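Local structure of dTDP-4-dehydrorhamnose 3,5-epimerase (Bacillus anthracis str. Ames, 3RYK) at residues D34-P40 / H132-P138; L85-P91 / H166-V170. The protein probably catalyses the epimerisation of dTDP-4-dehydro-6-deoxyglucose at carbons 3 and 5 of the sugar ring, a step in dTDP-L-rhamnose biosynthesis. All blocks are in the same frame, centred on the assembly; numbering follows the deposited sequence. Where two conformers were deposited one is given.

Contact 1. Residues D34-P40 / H132-P138; sequences DAKLLEP and HRQLLVP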
loop_
_atom_site.group_PDB
_atom_site.type_symbol
_atom_site.label_atom_id
_atom_site.label_comp_id
_atom_site.label_asym_id
_atom_site.label_seq_id
_atom_site.Cartn_x
_atom_site.Cartn_y
_atom_site.Cartn_z
ATOM N N ASP A 34 14.026 -2.619 19.009
ATOM C CA ASP A 34 12.749 -2.778 18.315
ATOM C C ASP A 34 12.630 -2.383 16.828
ATOM O O ASP A 34 11.655 -2.767 16.196
ATOM C CB ASP A 34 11.745 -1.952 19.123
ATOM C CG ASP A 34 11.632 -2.430 20.576
ATOM O OD1 ASP A 34 11.446 -3.654 20.819
ATOM O OD2 ASP A 34 11.676 -1.565 21.474
ATOM N N ALA A 35 13.570 -1.608 16.286
ATOM C CA ALA A 35 13.505 -1.200 14.866
ATOM C C ALA A 35 13.870 -2.400 14.002
ATOM O O ALA A 35 14.869 -3.044 14.243
ATOM C CB ALA A 35 14.418 -0.025 14.575
ATOM N N LYS A 36 13.085 -2.672 12.972
ATOM C CA LYS A 36 13.327 -3.833 12.116
ATOM C C LYS A 36 13.271 -3.540 10.631
ATOM O O LYS A 36 12.307 -2.952 10.159
ATOM C CB LYS A 36 12.272 -4.898 12.460
ATOM C CG LYS A 36 12.360 -5.430 13.893
ATOM C CD LYS A 36 11.153 -6.287 14.255
ATOM C CE LYS A 36 11.215 -6.837 15.676
ATOM N NZ LYS A 36 12.359 -7.792 15.843
ATOM N N LEU A 37 14.325 -3.929 9.918
ATOM C CA LEU A 37 14.402 -3.757 8.467
ATOM C C LEU A 37 13.893 -5.109 7.988
ATOM O O LEU A 37 14.466 -6.134 8.337
ATOM C CB LEU A 37 15.821 -3.489 7.977
ATOM C CG LEU A 37 15.956 -3.261 6.470
ATOM C CD1 LEU A 37 15.175 -2.030 6.005
ATOM C CD2 LEU A 37 17.433 -3.111 6.124
ATOM N N LEU A 38 12.825 -5.103 7.196
ATOM C CA LEU A 38 12.190 -6.327 6.710
ATOM C C LEU A 38 12.179 -6.501 5.193
ATOM O O LEU A 38 12.245 -5.530 4.443
ATOM C CB LEU A 38 10.726 -6.283 7.152
ATOM C CG LEU A 38 10.418 -6.085 8.645
ATOM C CD1 LEU A 38 8.895 -5.975 8.899
ATOM C CD2 LEU A 38 11.026 -7.195 9.462
ATOM N N GLU A 39 12.085 -7.756 4.745
ATOM C CA GLU A 39 12.029 -8.049 3.305
ATOM C C GLU A 39 10.945 -9.084 3.021
ATOM O O GLU A 39 10.964 -10.187 3.584
ATOM C CB GLU A 39 13.353 -8.553 2.739
ATOM C CG GLU A 39 13.280 -8.779 1.241
ATOM C CD GLU A 39 14.568 -9.288 0.612
ATOM O OE1 GLU A 39 14.651 -9.217 -0.630
ATOM O OE2 GLU A 39 15.486 -9.750 1.323
ATOM N N PRO A 40 10.010 -8.743 2.120
ATOM C CA PRO A 40 8.938 -9.652 1.770
ATOM C C PRO A 40 9.425 -10.665 0.737
ATOM O O PRO A 40 10.321 -10.358 -0.064
ATOM C CB PRO A 40 7.922 -8.723 1.113
ATOM C CG PRO A 40 8.787 -7.742 0.393
ATOM C CD PRO A 40 9.935 -7.502 1.326
ATOM N N HIS A 132 12.250 -3.628 -2.286
ATOM C CA HIS A 132 10.975 -3.891 -1.629
ATOM C C HIS A 132 11.090 -3.931 -0.097
ATOM O O HIS A 132 10.203 -4.484 0.587
ATOM C CB HIS A 132 10.387 -5.236 -2.110
ATOM C CG HIS A 132 10.328 -5.375 -3.600
ATOM N ND1 HIS A 132 9.319 -4.825 -4.365
ATOM C CD2 HIS A 132 11.149 -6.019 -4.464
ATOM C CE1 HIS A 132 9.541 -5.108 -5.638
ATOM N NE2 HIS A 132 10.646 -5.829 -5.722
ATOM N N ARG A 133 12.145 -3.324 0.447
ATOM C CA ARG A 133 12.371 -3.339 1.877
ATOM C C ARG A 133 11.435 -2.469 2.644
ATOM O O ARG A 133 10.896 -1.511 2.100
ATOM C CB ARG A 133 13.839 -3.061 2.229
ATOM C CG ARG A 133 14.761 -4.218 1.807
ATOM C CD ARG A 133 16.204 -3.982 2.173
ATOM N NE ARG A 133 17.007 -5.163 1.782
ATOM C CZ ARG A 133 18.301 -5.314 2.062
ATOM N NH1 ARG A 133 18.971 -4.386 2.727
ATOM N NH2 ARG A 133 18.937 -6.429 1.703
ATOM N N GLN A 134 11.210 -2.849 3.895
ATOM C CA GLN A 134 10.316 -2.107 4.767
ATOM C C GLN A 134 11.019 -1.851 6.078
ATOM O O GLN A 134 11.950 -2.544 6.444
ATOM C CB GLN A 134 9.010 -2.872 4.984
ATOM C CG GLN A 134 8.339 -3.297 3.667
ATOM C CD GLN A 134 6.924 -3.832 3.827
ATOM O OE1 GLN A 134 6.278 -3.657 4.865
ATOM N NE2 GLN A 134 6.427 -4.468 2.779
ATOM N N LEU A 135 10.612 -0.790 6.755
ATOM C CA LEU A 135 11.208 -0.449 8.031
ATOM C C LEU A 135 10.096 -0.301 9.059
ATOM O O LEU A 135 9.113 0.406 8.811
ATOM C CB LEU A 135 11.988 0.856 7.913
ATOM C CG LEU A 135 12.714 1.324 9.166
ATOM C CD1 LEU A 135 13.804 0.344 9.575
ATOM C CD2 LEU A 135 13.307 2.707 8.919
ATOM N N LEU A 136 10.240 -0.988 10.193
ATOM C CA LEU A 136 9.280 -0.943 11.278
ATOM C C LEU A 136 9.899 0.080 12.230
ATOM O O LEU A 136 10.975 -0.152 12.782
ATOM C CB LEU A 136 9.113 -2.321 11.942
ATOM C CG LEU A 136 8.041 -2.491 13.040
ATOM C CD1 LEU A 136 8.321 -1.670 14.308
ATOM C CD2 LEU A 136 6.671 -2.172 12.478
ATOM N N VAL A 137 9.243 1.238 12.356
ATOM C CA VAL A 137 9.698 2.315 13.219
ATOM C C VAL A 137 8.850 2.261 14.505
ATOM O O VAL A 137 7.647 2.560 14.478
ATOM C CB VAL A 137 9.515 3.698 12.567
ATOM C CG1 VAL A 137 10.242 4.758 13.386
ATOM C CG2 VAL A 137 10.038 3.707 11.133
ATOM N N PRO A 138 9.468 1.891 15.636
ATOM C CA PRO A 138 8.686 1.822 16.855
ATOM C C PRO A 138 8.266 3.180 17.401
ATOM O O PRO A 138 8.700 4.220 16.901
ATOM C CB PRO A 138 9.659 1.188 17.873
ATOM C CG PRO A 138 10.867 0.805 17.146
ATOM C CD PRO A 138 10.883 1.528 15.855
#
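K36 and L136 form one hydrogen-bonded pair of an antiparallel ladder, L38 and Q134 the next. The strand segments run 158° apart in direction. L136 N reaches K36 O at 2.9 Å, while the return bond, K36 N to L136 O, is longer at 3.3 Å. L38 N to Q134 O, at 2.8 Å, is the straightest of the four (173°), and Q134 N answers to L38 O. CA-H groups supplement these N-H bonds by sharing their acceptor oxygens, as A35 CA does on L136 O at 3.4 Å.

Van der Waals contacts of the two prolines finish the ends. P138 CG lies 3.5 Å from D34 CB, and P40 CG sits 3.9 Å from H132 CB, these two side chains crossing at about a right angle. On the face shared with L135, L37 sends its CG anti to the backbone N (chi1 -178°), which lowers CD1 to 3.3 Å from Q134 O; CD2 meets R133 NH1 obliquely at 3.9 Å.

Polar ends bind outside the pair: D34 forms a salt bridge with R113, and Q134 NE2 bonds to S53 O. Strand 26-31 flanks 35-39 and strand 96-100 flanks 134-137, while I109 of strand 104-111 packs against A35, L135 and V137 across the jelly-roll interior.

Contact 2. Residues L85-P91 / H166-V170; sequences LHFQKNP and HDSGV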
loop_
_atom_site.group_PDB
_atom_site.type_symbol
_atom_site.label_atom_id
_atom_site.label_comp_id
_atom_site.label_asym_id
_atom_site.label_seq_id
_atom_site.Cartn_x
_atom_site.Cartn_y
_atom_site.Cartn_z
ATOM N N LEU A 85 12.174 15.467 10.217
ATOM C CA LEU A 85 11.963 14.208 10.985
ATOM C C LEU A 85 10.701 14.331 11.841
ATOM O O LEU A 85 10.667 15.172 12.731
ATOM C CB LEU A 85 13.151 13.951 11.930
ATOM C CG LEU A 85 14.573 13.699 11.419
ATOM C CD1 LEU A 85 15.569 13.748 12.576
ATOM C CD2 LEU A 85 14.643 12.363 10.680
ATOM N N HIS A 86 9.711 13.473 11.584
ATOM C CA HIS A 86 8.425 13.462 12.298
ATOM C C HIS A 86 8.281 12.487 13.468
ATOM O O HIS A 86 8.914 11.440 13.503
ATOM C CB HIS A 86 7.317 13.072 11.294
ATOM C CG HIS A 86 5.980 12.801 11.926
ATOM N ND1 HIS A 86 5.693 11.623 12.583
ATOM C CD2 HIS A 86 4.844 13.536 11.972
ATOM C CE1 HIS A 86 4.451 11.657 13.033
ATOM N NE2 HIS A 86 3.911 12.806 12.671
ATOM N N PHE A 87 7.431 12.852 14.426
ATOM C CA PHE A 87 7.124 12.001 15.569
ATOM C C PHE A 87 5.846 12.610 16.135
ATOM O O PHE A 87 5.709 13.840 16.204
ATOM C CB PHE A 87 8.215 11.809 16.624
ATOM C CG PHE A 87 8.541 13.025 17.428
ATOM C CD1 PHE A 87 7.838 13.303 18.595
ATOM C CD2 PHE A 87 9.578 13.855 17.059
ATOM C CE1 PHE A 87 8.152 14.419 19.356
ATOM C CE2 PHE A 87 9.899 14.966 17.818
ATOM C CZ PHE A 87 9.188 15.247 18.966
ATOM N N GLN A 88 4.892 11.766 16.497
ATOM C CA GLN A 88 3.650 12.267 17.049
ATOM C C GLN A 88 3.807 12.037 18.545
ATOM O O GLN A 88 4.026 10.906 18.981
ATOM C CB GLN A 88 2.450 11.524 16.456
ATOM C CG GLN A 88 1.149 12.275 16.615
ATOM C CD GLN A 88 -0.014 11.608 15.924
ATOM O OE1 GLN A 88 -0.430 12.054 14.854
ATOM N NE2 GLN A 88 -0.480 10.495 16.465
ATOM N N LYS A 89 3.746 13.112 19.336
ATOM C CA LYS A 89 3.885 12.989 20.782
ATOM C C LYS A 89 2.717 12.257 21.413
ATOM O O LYS A 89 1.580 12.375 20.942
ATOM C CB LYS A 89 3.955 14.371 21.471
ATOM C CG LYS A 89 5.204 15.225 21.260
ATOM C CD LYS A 89 5.040 16.567 22.002
ATOM C CE LYS A 89 6.316 17.425 22.040
ATOM N NZ LYS A 89 6.893 17.801 20.726
ATOM N N ASN A 90 3.002 11.485 22.465
ATOM C CA ASN A 90 1.941 10.781 23.191
ATOM C C ASN A 90 0.981 11.816 23.785
ATOM O O ASN A 90 1.322 12.999 23.867
ATOM C CB ASN A 90 2.459 9.778 24.244
ATOM C CG ASN A 90 2.587 8.345 23.705
ATOM O OD1 ASN A 90 1.601 7.748 23.253
ATOM N ND2 ASN A 90 3.759 7.761 23.856
ATOM N N PRO A 91 -0.225 11.380 24.179
ATOM C CA PRO A 91 -0.775 10.009 24.130
ATOM C C PRO A 91 -1.080 9.411 22.746
ATOM O O PRO A 91 -1.651 8.323 22.690
ATOM C CB PRO A 91 -2.077 10.140 24.923
ATOM C CG PRO A 91 -2.462 11.556 24.774
ATOM C CD PRO A 91 -1.195 12.335 24.745
ATOM N N HIS A 166 -0.887 16.832 17.979
ATOM C CA HIS A 166 0.315 16.162 18.488
ATOM C C HIS A 166 1.441 15.990 17.470
ATOM O O HIS A 166 2.498 15.452 17.794
ATOM C CB HIS A 166 -0.105 14.788 19.012
ATOM C CG HIS A 166 -1.110 14.866 20.117
ATOM N ND1 HIS A 166 -2.454 15.063 19.880
ATOM C CD2 HIS A 166 -0.972 14.779 21.460
ATOM C CE1 HIS A 166 -3.101 15.099 21.033
ATOM N NE2 HIS A 166 -2.225 14.929 22.006
ATOM N N ASP A 167 1.212 16.455 16.251
ATOM C CA ASP A 167 2.196 16.345 15.195
ATOM C C ASP A 167 3.402 17.228 15.560
ATOM O O ASP A 167 3.252 18.431 15.780
ATOM C CB ASP A 167 1.531 16.755 13.875
ATOM C CG ASP A 167 2.408 16.538 12.674
ATOM O OD1 ASP A 167 3.568 16.123 12.834
ATOM O OD2 ASP A 167 1.926 16.791 11.551
ATOM N N SER A 168 4.587 16.622 15.653
ATOM C CA SER A 168 5.816 17.346 16.002
ATOM C C SER A 168 6.997 16.830 15.144
ATOM O O SER A 168 6.788 16.304 14.056
ATOM C CB SER A 168 6.089 17.204 17.506
ATOM O OG SER A 168 7.202 17.982 17.931
ATOM N N GLY A 169 8.225 17.014 15.612
ATOM C CA GLY A 169 9.381 16.563 14.863
ATOM C C GLY A 169 10.727 17.101 15.311
ATOM O O GLY A 169 10.843 17.756 16.356
ATOM N N VAL A 170 11.744 16.818 14.505
ATOM C CA VAL A 170 13.114 17.251 14.760
ATOM C C VAL A 170 13.689 17.792 13.440
ATOM O O VAL A 170 13.643 17.126 12.400
ATOM C CB VAL A 170 13.991 16.111 15.309
ATOM C CG1 VAL A 170 15.413 16.596 15.508
ATOM C CG2 VAL A 170 13.412 15.567 16.613
#
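L85 and V170 meet at the buried end, where L85 N donates to V170 O at 3.1 Å and L85 CD1 packs 3.9 Å from V170 CB, the two side chains crossing at a slant. The return bond from V170 N is less sure, because L85 O is modelled too close to a neighbour. Next along, F87 holds its ring between the backbone N and the carbonyl carbon (chi1 68°), which swings it over the opposing strand: S168 CB makes a CH-pi contact over one face, 4.2 Å from the ring centroid, while V170 CG2 touches the edge near CE2. G169 passes the CD2/CE2 side of the ring, its CA 3.5 Å from F87 CD2. At its backbone angles (phi 166°, psi -171°) a CB would jam against the preceding carbonyl O, so the conformation itself calls for glycine. S168 N bonds to F87 O at 3.0 Å, and the intervening pairing is irregular.

K89, N90 and P91 form the exposed side. K89 N still donates to H166 O at 3.1 Å, and its bent side chain brings NZ to 2.8 Å from S168 OG. The H166 ring lies along this backbone, with K89 O nearest and oblique, N90 O at its edge and P91 crossing at about a right angle through CD. H166 ND1 is bonded to S163, and the buried amide of Q88 is held by S163 and K92.

H86 and D167 share the other face of the ladder. D167 OD1 comes to the CD2 side of the H86 ring, 3.0 Å from that carbon, with NE2 farther away and poorly angled; H86 has two conformers, so the detail is tentative. The two thus meet by proximity, without a hydrogen bond. D167 OD2 instead bonds to Y162 OH, which probably steadies the carboxylate where D167 lines the pyrophosphate pocket with S189, K191 and D192.

In the fold
From the N terminus, the chain lays down 34-40 first, then 85-91; 132-138 returns to 34-40 and closes the loop of contact 1, and 166-170 later returns to 85-91 and closes that of contact 2. The segments alternate, so the two closures cross rather than nest. Contact 1 belongs to the larger antiparallel sheet, joining strands 35-45 and 134-137. Contact 2 adds strand 167-169 to the edge of the five-stranded sheet, beside 82-88. Their centres lie 20 Å apart on opposite sides of the chain's centre, with nearest atoms about 7 Å apart. Such interleaved closures accord with the jelly-roll-like topology, and only contact 2 includes a pyrophosphate-pocket residue.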